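Local coordinates for halogenase (Chondromyces crocatus, PDB 3E1T), which probably catalyses the FAD-dependent chlorination of an aromatic group during the biosynthesis of chondrochloren, at residues E180-A191 and R281-T291. Numbering follows the deposited sequence.
Sequences ERVYSRFFQNVA and RIRKDYSYCNT. With FAD (flavin-adenine dinucleotide), chain C.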
ATOM      1  N   GLU A 180      18.896   2.037   0.528  1.00 29.41           N
ATOM      2  CA  GLU A 180      18.874   0.627   0.148  1.00 29.92           C
ATOM      3  C   GLU A 180      17.487   0.040   0.462  1.00 28.42           C
ATOM      4  O   GLU A 180      16.941   0.262   1.532  1.00 27.36           O
ATOM      5  CB  GLU A 180      19.960  -0.145   0.915  1.00 30.11           C
ATOM      6  CG  GLU A 180      20.018  -1.643   0.594  1.00 32.53           C
ATOM      7  CD  GLU A 180      20.725  -2.480   1.662  1.00 34.06           C
ATOM      8  OE1 GLU A 180      21.369  -1.908   2.574  1.00 38.82           O
ATOM      9  OE2 GLU A 180      20.615  -3.732   1.592  1.00 41.27           O
ATOM     10  N   ARG A 181      16.919  -0.706  -0.470  1.00 27.73           N
ATOM     11  CA  ARG A 181      15.656  -1.383  -0.183  1.00 27.59           C
ATOM     12  C   ARG A 181      15.983  -2.672   0.595  1.00 27.27           C
ATOM     13  O   ARG A 181      16.852  -3.445   0.193  1.00 27.05           O
ATOM     14  CB  ARG A 181      14.898  -1.662  -1.479  1.00 27.32           C
ATOM     15  CG  ARG A 181      13.689  -2.534  -1.316  1.00 27.62           C
ATOM     16  CD  ARG A 181      13.143  -2.936  -2.658  1.00 27.86           C
ATOM     17  NE  ARG A 181      12.469  -1.814  -3.307  1.00 28.45           N
ATOM     18  CZ  ARG A 181      11.700  -1.930  -4.381  1.00 28.66           C
ATOM     19  NH1 ARG A 181      11.508  -3.119  -4.945  1.00 32.10           N
ATOM     20  NH2 ARG A 181      11.122  -0.859  -4.892  1.00 28.88           N
ATOM     21  N   VAL A 182      15.315  -2.852   1.729  1.00 26.59           N
ATOM     22  CA  VAL A 182      15.530  -4.003   2.612  1.00 26.30           C
ATOM     23  C   VAL A 182      14.223  -4.808   2.684  1.00 26.53           C
ATOM     24  O   VAL A 182      13.204  -4.275   3.075  1.00 25.66           O
ATOM     25  CB  VAL A 182      15.959  -3.521   4.035  1.00 26.47           C
ATOM     26  CG1 VAL A 182      16.014  -4.668   5.031  1.00 25.83           C
ATOM     27  CG2 VAL A 182      17.342  -2.813   3.974  1.00 25.97           C
ATOM     28  N   TYR A 183      14.263  -6.072   2.262  1.00 26.68           N
ATOM     29  CA  TYR A 183      13.087  -6.932   2.255  1.00 27.40           C
ATOM     30  C   TYR A 183      12.762  -7.511   3.633  1.00 27.77           C
ATOM     31  O   TYR A 183      13.657  -7.875   4.389  1.00 28.68           O
ATOM     32  CB  TYR A 183      13.240  -8.046   1.200  1.00 27.89           C
ATOM     33  CG  TYR A 183      13.367  -7.493  -0.193  1.00 27.93           C
ATOM     34  CD1 TYR A 183      12.234  -7.237  -0.964  1.00 28.53           C
ATOM     35  CD2 TYR A 183      14.619  -7.185  -0.733  1.00 29.53           C
ATOM     36  CE1 TYR A 183      12.337  -6.706  -2.254  1.00 28.96           C
ATOM     37  CE2 TYR A 183      14.734  -6.653  -2.032  1.00 30.80           C
ATOM     38  CZ  TYR A 183      13.585  -6.415  -2.774  1.00 29.14           C
ATOM     39  OH  TYR A 183      13.669  -5.898  -4.045  1.00 31.47           O
ATOM     40  N   SER A 184      11.473  -7.552   3.954  1.00 28.39           N
ATOM     41  CA  SER A 184      10.972  -8.228   5.146  1.00 29.00           C
ATOM     42  C   SER A 184      11.030  -9.726   4.961  1.00 29.68           C
ATOM     43  O   SER A 184      10.589 -10.236   3.934  1.00 29.69           O
ATOM     44  CB  SER A 184       9.519  -7.852   5.391  1.00 29.05           C
ATOM     45  OG  SER A 184       8.936  -8.717   6.367  1.00 28.67           O
ATOM     46  N   ARG A 185      11.535 -10.433   5.969  1.00 30.28           N
ATOM     47  CA  ARG A 185      11.519 -11.901   5.933  1.00 31.37           C
ATOM     48  C   ARG A 185      10.160 -12.504   6.351  1.00 30.43           C
ATOM     49  O   ARG A 185       9.860 -13.661   6.048  1.00 30.77           O
ATOM     50  CB  ARG A 185      12.670 -12.469   6.767  1.00 32.42           C
ATOM     51  CG  ARG A 185      14.022 -12.054   6.226  1.00 36.36           C
ATOM     52  CD  ARG A 185      15.194 -12.741   6.929  1.00 44.26           C
ATOM     53  NE  ARG A 185      16.327 -11.817   7.061  1.00 49.51           N
ATOM     54  CZ  ARG A 185      17.168 -11.475   6.083  1.00 52.29           C
ATOM     55  NH1 ARG A 185      17.038 -11.979   4.857  1.00 53.63           N
ATOM     56  NH2 ARG A 185      18.152 -10.614   6.335  1.00 53.48           N
ATOM     57  N   PHE A 186       9.335 -11.712   7.022  1.00 29.26           N
ATOM     58  CA  PHE A 186       8.013 -12.169   7.450  1.00 28.03           C
ATOM     59  C   PHE A 186       7.025 -12.265   6.295  1.00 27.85           C
ATOM     60  O   PHE A 186       6.376 -13.285   6.124  1.00 27.53           O
ATOM     61  CB  PHE A 186       7.441 -11.264   8.541  1.00 27.85           C
ATOM     62  CG  PHE A 186       6.217 -11.842   9.217  1.00 27.89           C
ATOM     63  CD1 PHE A 186       6.354 -12.738  10.270  1.00 27.25           C
ATOM     64  CD2 PHE A 186       4.937 -11.513   8.772  1.00 26.26           C
ATOM     65  CE1 PHE A 186       5.225 -13.293  10.885  1.00 27.50           C
ATOM     66  CE2 PHE A 186       3.802 -12.061   9.365  1.00 27.53           C
ATOM     67  CZ  PHE A 186       3.950 -12.955  10.433  1.00 27.32           C
ATOM     68  N   PHE A 187       6.888 -11.179   5.531  1.00 26.91           N
ATOM     69  CA  PHE A 187       5.934 -11.114   4.434  1.00 26.18           C
ATOM     70  C   PHE A 187       6.558 -11.609   3.129  1.00 26.73           C
ATOM     71  O   PHE A 187       6.518 -10.931   2.104  1.00 25.92           O
ATOM     72  CB  PHE A 187       5.381  -9.686   4.297  1.00 25.38           C
ATOM     73  CG  PHE A 187       4.691  -9.183   5.546  1.00 23.93           C
ATOM     74  CD1 PHE A 187       3.408  -9.612   5.868  1.00 22.37           C
ATOM     75  CD2 PHE A 187       5.339  -8.318   6.406  1.00 22.26           C
ATOM     76  CE1 PHE A 187       2.775  -9.168   7.025  1.00 22.97           C
ATOM     77  CE2 PHE A 187       4.714  -7.853   7.557  1.00 22.22           C
ATOM     78  CZ  PHE A 187       3.411  -8.278   7.853  1.00 23.37           C
ATOM     79  N   GLN A 188       7.116 -12.814   3.182  1.00 27.29           N
ATOM     80  CA  GLN A 188       7.783 -13.431   2.042  1.00 28.76           C
ATOM     81  C   GLN A 188       6.744 -14.203   1.239  1.00 28.15           C
ATOM     82  O   GLN A 188       6.738 -15.442   1.210  1.00 27.78           O
ATOM     83  CB  GLN A 188       8.892 -14.354   2.546  1.00 29.15           C
ATOM     84  CG  GLN A 188      10.000 -14.636   1.548  1.00 34.37           C
ATOM     85  CD  GLN A 188      11.223 -15.244   2.221  1.00 39.29           C
ATOM     86  OE1 GLN A 188      11.851 -14.614   3.080  1.00 41.80           O
ATOM     87  NE2 GLN A 188      11.549 -16.483   1.856  1.00 41.55           N
ATOM     88  N   ASN A 189       5.855 -13.443   0.601  1.00 28.19           N
ATOM     89  CA  ASN A 189       4.673 -13.981  -0.044  1.00 28.17           C
ATOM     90  C   ASN A 189       4.655 -13.586  -1.514  1.00 28.63           C
ATOM     91  O   ASN A 189       5.330 -12.630  -1.915  1.00 28.61           O
ATOM     92  CB  ASN A 189       3.398 -13.434   0.616  1.00 28.16           C
ATOM     93  CG  ASN A 189       3.415 -13.512   2.138  1.00 28.03           C
ATOM     94  OD1 ASN A 189       2.791 -12.680   2.814  1.00 27.83           O
ATOM     95  ND2 ASN A 189       4.095 -14.515   2.685  1.00 26.29           N
ATOM     96  N   VAL A 190       3.894 -14.337  -2.308  1.00 28.41           N
ATOM     97  CA  VAL A 190       3.615 -13.987  -3.685  1.00 28.90           C
ATOM     98  C   VAL A 190       2.100 -13.930  -3.875  1.00 28.68           C
ATOM     99  O   VAL A 190       1.370 -14.782  -3.356  1.00 28.33           O
ATOM    100  CB  VAL A 190       4.248 -14.987  -4.680  1.00 28.96           C
ATOM    101  CG1 VAL A 190       5.757 -15.011  -4.511  1.00 29.61           C
ATOM    102  CG2 VAL A 190       3.684 -16.376  -4.465  1.00 31.12           C
ATOM    103  N   ALA A 191       1.625 -12.904  -4.571  1.00 28.29           N
ATOM    104  CA  ALA A 191       0.202 -12.815  -4.912  1.00 28.69           C
ATOM    105  C   ALA A 191      -0.013 -13.246  -6.362  1.00 29.16           C
ATOM    106  O   ALA A 191       0.771 -12.903  -7.248  1.00 28.64           O
ATOM    107  CB  ALA A 191      -0.321 -11.427  -4.692  1.00 28.45           C
ATOM    108  N   ARG A 281      -1.872 -12.056 -13.171  1.00 40.19           N
ATOM    109  CA  ARG A 281      -0.540 -11.517 -12.892  1.00 39.71           C
ATOM    110  C   ARG A 281       0.065 -12.119 -11.627  1.00 38.91           C
ATOM    111  O   ARG A 281      -0.651 -12.684 -10.800  1.00 38.68           O
ATOM    112  CB  ARG A 281      -0.583  -9.996 -12.716  1.00 39.86           C
ATOM    113  CG  ARG A 281      -1.660  -9.220 -13.490  1.00 41.69           C
ATOM    114  CD  ARG A 281      -1.380  -9.107 -14.968  1.00 43.79           C
ATOM    115  NE  ARG A 281      -1.712  -7.781 -15.502  1.00 45.05           N
ATOM    116  CZ  ARG A 281      -2.934  -7.359 -15.820  1.00 46.56           C
ATOM    117  NH1 ARG A 281      -4.000  -8.136 -15.642  1.00 47.41           N
ATOM    118  NH2 ARG A 281      -3.092  -6.141 -16.316  1.00 47.55           N
ATOM    119  N   ILE A 282       1.379 -11.975 -11.478  1.00 37.73           N
ATOM    120  CA  ILE A 282       2.059 -12.313 -10.236  1.00 36.87           C
ATOM    121  C   ILE A 282       2.798 -11.087  -9.668  1.00 35.78           C
ATOM    122  O   ILE A 282       3.358 -10.279 -10.425  1.00 34.92           O
ATOM    123  CB  ILE A 282       3.019 -13.536 -10.394  1.00 37.15           C
ATOM    124  CG1 ILE A 282       3.430 -14.069  -9.016  1.00 37.44           C
ATOM    125  CG2 ILE A 282       4.255 -13.179 -11.235  1.00 38.16           C
ATOM    126  CD1 ILE A 282       4.137 -15.397  -9.024  1.00 37.67           C
ATOM    127  N   ARG A 283       2.759 -10.943  -8.342  1.00 34.09           N
ATOM    128  CA  ARG A 283       3.592  -9.987  -7.632  1.00 32.81           C
ATOM    129  C   ARG A 283       4.351 -10.706  -6.516  1.00 33.05           C
ATOM    130  O   ARG A 283       3.777 -11.459  -5.740  1.00 32.33           O
ATOM    131  CB  ARG A 283       2.769  -8.830  -7.064  1.00 32.83           C
ATOM    132  CG  ARG A 283       2.358  -7.772  -8.087  1.00 31.49           C
ATOM    133  CD  ARG A 283       3.548  -6.883  -8.544  1.00 31.28           C
ATOM    134  NE  ARG A 283       4.201  -6.195  -7.426  1.00 30.48           N
ATOM    135  CZ  ARG A 283       3.720  -5.113  -6.819  1.00 30.16           C
ATOM    136  NH1 ARG A 283       2.584  -4.559  -7.222  1.00 28.95           N
ATOM    137  NH2 ARG A 283       4.389  -4.576  -5.809  1.00 29.74           N
ATOM    138  N   LYS A 284       5.644 -10.444  -6.445  1.00 32.57           N
ATOM    139  CA  LYS A 284       6.552 -11.171  -5.589  1.00 33.14           C
ATOM    140  C   LYS A 284       7.481 -10.151  -4.956  1.00 32.33           C
ATOM    141  O   LYS A 284       7.629  -9.046  -5.483  1.00 32.95           O
ATOM    142  CB  LYS A 284       7.316 -12.154  -6.477  1.00 33.63           C
ATOM    143  CG  LYS A 284       8.457 -12.917  -5.869  1.00 36.55           C
ATOM    144  CD  LYS A 284       8.858 -14.067  -6.787  1.00 39.92           C
ATOM    145  CE  LYS A 284       9.164 -13.586  -8.215  1.00 43.45           C
ATOM    146  NZ  LYS A 284      10.457 -12.834  -8.336  1.00 45.51           N
ATOM    147  N   ASP A 285       8.094 -10.500  -3.828  1.00 31.31           N
ATOM    148  CA  ASP A 285       9.090  -9.637  -3.196  1.00 30.38           C
ATOM    149  C   ASP A 285       8.561  -8.204  -3.080  1.00 29.15           C
ATOM    150  O   ASP A 285       9.284  -7.247  -3.363  1.00 28.60           O
ATOM    151  CB  ASP A 285      10.422  -9.665  -3.999  1.00 30.57           C
ATOM    152  CG  ASP A 285      11.086 -11.032  -3.992  1.00 31.14           C
ATOM    153  OD1 ASP A 285      11.141 -11.659  -2.918  1.00 31.98           O
ATOM    154  OD2 ASP A 285      11.556 -11.487  -5.064  1.00 34.39           O
ATOM    155  N   TYR A 286       7.295  -8.069  -2.669  1.00 27.55           N
ATOM    156  CA  TYR A 286       6.658  -6.767  -2.537  1.00 26.25           C
ATOM    157  C   TYR A 286       6.797  -6.132  -1.159  1.00 25.31           C
ATOM    158  O   TYR A 286       6.472  -4.948  -1.003  1.00 24.61           O
ATOM    159  CB  TYR A 286       5.169  -6.853  -2.911  1.00 27.23           C
ATOM    160  CG  TYR A 286       4.361  -7.872  -2.106  1.00 26.85           C
ATOM    161  CD1 TYR A 286       4.139  -7.707  -0.731  1.00 27.94           C
ATOM    162  CD2 TYR A 286       3.805  -8.987  -2.730  1.00 27.42           C
ATOM    163  CE1 TYR A 286       3.385  -8.651   0.004  1.00 28.17           C
ATOM    164  CE2 TYR A 286       3.048  -9.928  -2.011  1.00 28.90           C
ATOM    165  CZ  TYR A 286       2.848  -9.757  -0.655  1.00 28.77           C
ATOM    166  OH  TYR A 286       2.083 -10.682   0.035  1.00 28.97           O
ATOM    167  N   SER A 287       7.259  -6.882  -0.160  1.00 23.30           N
ATOM    168  CA  SER A 287       7.345  -6.321   1.204  1.00 22.87           C
ATOM    169  C   SER A 287       8.759  -5.848   1.537  1.00 22.52           C
ATOM    170  O   SER A 287       9.680  -6.643   1.549  1.00 22.22           O
ATOM    171  CB  SER A 287       6.879  -7.316   2.264  1.00 22.57           C
ATOM    172  OG  SER A 287       6.749  -6.656   3.531  1.00 23.05           O
ATOM    173  N   TYR A 288       8.918  -4.557   1.806  1.00 22.24           N
ATOM    174  CA  TYR A 288      10.257  -3.963   1.973  1.00 23.22           C
ATOM    175  C   TYR A 288      10.154  -2.573   2.561  1.00 23.51           C
ATOM    176  O   TYR A 288       9.079  -1.978   2.583  1.00 22.70           O
ATOM    177  CB  TYR A 288      11.015  -3.890   0.628  1.00 22.89           C
ATOM    178  CG  TYR A 288      10.217  -3.232  -0.465  1.00 23.39           C
ATOM    179  CD1 TYR A 288      10.044  -1.855  -0.489  1.00 24.21           C
ATOM    180  CD2 TYR A 288       9.612  -3.997  -1.473  1.00 26.27           C
ATOM    181  CE1 TYR A 288       9.286  -1.240  -1.482  1.00 23.75           C
ATOM    182  CE2 TYR A 288       8.852  -3.389  -2.473  1.00 24.41           C
ATOM    183  CZ  TYR A 288       8.691  -2.006  -2.457  1.00 24.29           C
ATOM    184  OH  TYR A 288       7.933  -1.389  -3.424  1.00 22.47           O
ATOM    185  N   CYS A 289      11.285  -2.064   3.025  1.00 24.88           N
ATOM    186  CA  CYS A 289      11.393  -0.690   3.477  1.00 26.26           C
ATOM    187  C   CYS A 289      12.775  -0.206   3.060  1.00 27.52           C
ATOM    188  O   CYS A 289      13.722  -0.984   2.995  1.00 28.23           O
ATOM    189  CB  CYS A 289      11.211  -0.593   4.993  1.00 26.02           C
ATOM    190  SG  CYS A 289      11.062   1.096   5.670  1.00 26.35           S
ATOM    191  N   ASN A 290      12.882   1.084   2.760  1.00 28.39           N
ATOM    192  CA  ASN A 290      14.166   1.682   2.429  1.00 28.15           C
ATOM    193  C   ASN A 290      14.897   2.207   3.657  1.00 27.78           C
ATOM    194  O   ASN A 290      14.265   2.627   4.628  1.00 27.75           O
ATOM    195  CB  ASN A 290      13.972   2.775   1.374  1.00 28.66           C
ATOM    196  CG  ASN A 290      14.060   2.230  -0.043  1.00 31.06           C
ATOM    197  OD1 ASN A 290      15.113   2.299  -0.667  1.00 33.24           O
ATOM    198  ND2 ASN A 290      12.956   1.654  -0.549  1.00 33.63           N
ATOM    199  N   THR A 291      16.233   2.177   3.623  1.00 27.25           N
ATOM    200  CA  THR A 291      17.054   2.696   4.734  1.00 27.42           C
ATOM    201  C   THR A 291      16.927   4.203   4.918  1.00 27.36           C
ATOM    202  O   THR A 291      17.265   4.739   5.981  1.00 27.98           O
ATOM    203  CB  THR A 291      18.559   2.332   4.592  1.00 27.02           C
ATOM    204  OG1 THR A 291      19.016   2.694   3.287  1.00 27.25           O
ATOM    205  CG2 THR A 291      18.765   0.826   4.787  1.00 26.96           C
TER
HETATM  206  PA  FAD C 600       2.106   3.006  -8.441  1.00 27.39           P
HETATM  207  O1A FAD C 600       0.612   2.888  -8.284  1.00 28.07           O
HETATM  208  O2A FAD C 600       2.811   1.732  -8.753  1.00 26.90           O
HETATM  209  O5B FAD C 600       2.377   4.052  -9.641  1.00 26.81           O
HETATM  210  C5B FAD C 600       3.694   4.434 -10.007  1.00 28.95           C
HETATM  211  C4B FAD C 600       3.680   5.016 -11.423  1.00 31.44           C
HETATM  212  O4B FAD C 600       4.992   5.301 -11.866  1.00 31.30           O
HETATM  213  C3B FAD C 600       3.093   4.023 -12.420  1.00 33.36           C
HETATM  214  O3B FAD C 600       2.033   4.663 -13.095  1.00 36.68           O
HETATM  215  C2B FAD C 600       4.219   3.715 -13.385  1.00 33.90           C
HETATM  216  O2B FAD C 600       3.731   3.649 -14.695  1.00 31.82           O
HETATM  217  C1B FAD C 600       5.144   4.904 -13.205  1.00 33.58           C
HETATM  218  N9A FAD C 600       6.573   4.643 -13.456  1.00 35.59           N
HETATM  219  C8A FAD C 600       7.315   3.527 -13.160  1.00 35.61           C
HETATM  220  N7A FAD C 600       8.589   3.758 -13.554  1.00 36.82           N
HETATM  221  C5A FAD C 600       8.674   5.004 -14.082  1.00 36.30           C
HETATM  222  C6A FAD C 600       9.722   5.749 -14.645  1.00 35.67           C
HETATM  223  N6A FAD C 600      10.927   5.207 -14.866  1.00 35.08           N
HETATM  224  N1A FAD C 600       9.465   7.021 -15.098  1.00 34.72           N
HETATM  225  C2A FAD C 600       8.204   7.555 -15.041  1.00 35.06           C
HETATM  226  N3A FAD C 600       7.180   6.808 -14.498  1.00 35.80           N
HETATM  227  C4A FAD C 600       7.411   5.564 -14.022  1.00 35.76           C
HETATM  228  N1  FAD C 600      -3.290  -1.105  -1.972  1.00 26.79           N
HETATM  229  C2  FAD C 600      -4.526  -0.691  -1.559  1.00 27.58           C
HETATM  230  O2  FAD C 600      -4.648   0.469  -1.172  1.00 27.48           O
HETATM  231  N3  FAD C 600      -5.585  -1.583  -1.572  1.00 27.48           N
HETATM  232  C4  FAD C 600      -5.409  -2.890  -2.014  1.00 28.11           C
HETATM  233  O4  FAD C 600      -6.354  -3.681  -2.048  1.00 28.29           O
HETATM  234  C4X FAD C 600      -4.149  -3.311  -2.420  1.00 28.01           C
HETATM  235  N5  FAD C 600      -3.933  -4.601  -2.866  1.00 27.79           N
HETATM  236  C5X FAD C 600      -2.671  -4.990  -3.273  1.00 27.53           C
HETATM  237  C6  FAD C 600      -2.438  -6.296  -3.717  1.00 27.51           C
HETATM  238  C7  FAD C 600      -1.152  -6.680  -4.126  1.00 27.65           C
HETATM  239  C7M FAD C 600      -0.874  -8.134  -4.385  1.00 25.87           C
HETATM  240  C8  FAD C 600      -0.095  -5.762  -4.088  1.00 27.39           C
HETATM  241  C8M FAD C 600       1.337  -6.186  -4.322  1.00 27.78           C
HETATM  242  C9  FAD C 600      -0.338  -4.463  -3.656  1.00 27.85           C
HETATM  243  C9A FAD C 600      -1.616  -4.069  -3.244  1.00 27.85           C
HETATM  244  N10 FAD C 600      -1.828  -2.769  -2.825  1.00 27.92           N
HETATM  245  C10 FAD C 600      -3.086  -2.392  -2.405  1.00 27.86           C
HETATM  246  C1' FAD C 600      -0.716  -1.737  -2.900  1.00 28.31           C
HETATM  247  C2' FAD C 600      -0.847  -0.754  -4.069  1.00 29.21           C
HETATM  248  O2' FAD C 600      -0.705  -1.486  -5.270  1.00 28.68           O
HETATM  249  C3' FAD C 600       0.247   0.323  -4.009  1.00 27.50           C
HETATM  250  O3' FAD C 600       0.546   0.661  -2.672  1.00 28.41           O
HETATM  251  C4' FAD C 600      -0.106   1.641  -4.699  1.00 28.28           C
HETATM  252  O4' FAD C 600      -0.335   1.406  -6.071  1.00 27.62           O
HETATM  253  C5' FAD C 600       1.057   2.621  -4.540  1.00 26.01           C
HETATM  254  O5' FAD C 600       0.894   3.693  -5.427  1.00 27.86           O
HETATM  255  P   FAD C 600       2.157   4.506  -5.994  1.00 25.76           P
HETATM  256  O1P FAD C 600       1.687   5.865  -6.469  1.00 26.39           O
HETATM  257  O2P FAD C 600       3.201   4.666  -4.934  1.00 22.01           O
HETATM  258  O3P FAD C 600       2.784   3.582  -7.122  1.00 23.76           O
HETATM  259  O   HOH W   1      12.562   1.261  -3.524  1.00 36.91           O
HETATM  260  O   HOH W   2       9.735  -9.521   0.931  1.00 32.78           O
HETATM  261  O   HOH W   3       6.819 -10.170  -0.729  1.00 40.01           O
HETATM  262  O   HOH W   4       7.859 -12.453  -1.997  1.00 36.48           O
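Arg181 lays its guanidinium flat over one face of the Tyr288 ring, planes 4° apart and CZ 3.7 Å from the ring centroid, a cation-pi stack to which Arg181 CD adds a CH-pi contact. The arginine chain runs out extended and bends at chi3 (-73°), bringing the flat group down parallel to the ring. Tyr183 flanks the same ring, its CE1 3.9 Å from Tyr288 CD2. Water 1 takes bonds from Arg181 NH2 and Asn290 ND2; Arg181 NH2 also hydrogen-bonds the backbone oxygen of Asn170, and Tyr288 OH that of Asp303. Without the ring, as with an alanine here, the guanidinium would probably lose its stacking surface and be held by its polar bonds alone. Beneath these side chains, Val182 and Cys289 form an antiparallel hydrogen-bonded pair, with Val182 N 2.8 Å from Cys289 O. Further along, Ala191 N bonds to Arg283 O at 2.8 Å. Between the two ladders the chains separate, and there water 3 accepts from Tyr286 N and water 4 from Asp285 N. Ala191 CB touches FAD C7M at 3.4 Å, and the Arg283 guanidinium covers C8M, so these antiparallel strand pairs line the dimethylbenzene end of the isoalloxazine, part of the FAD pocket in a flavin-dependent halogenase fold.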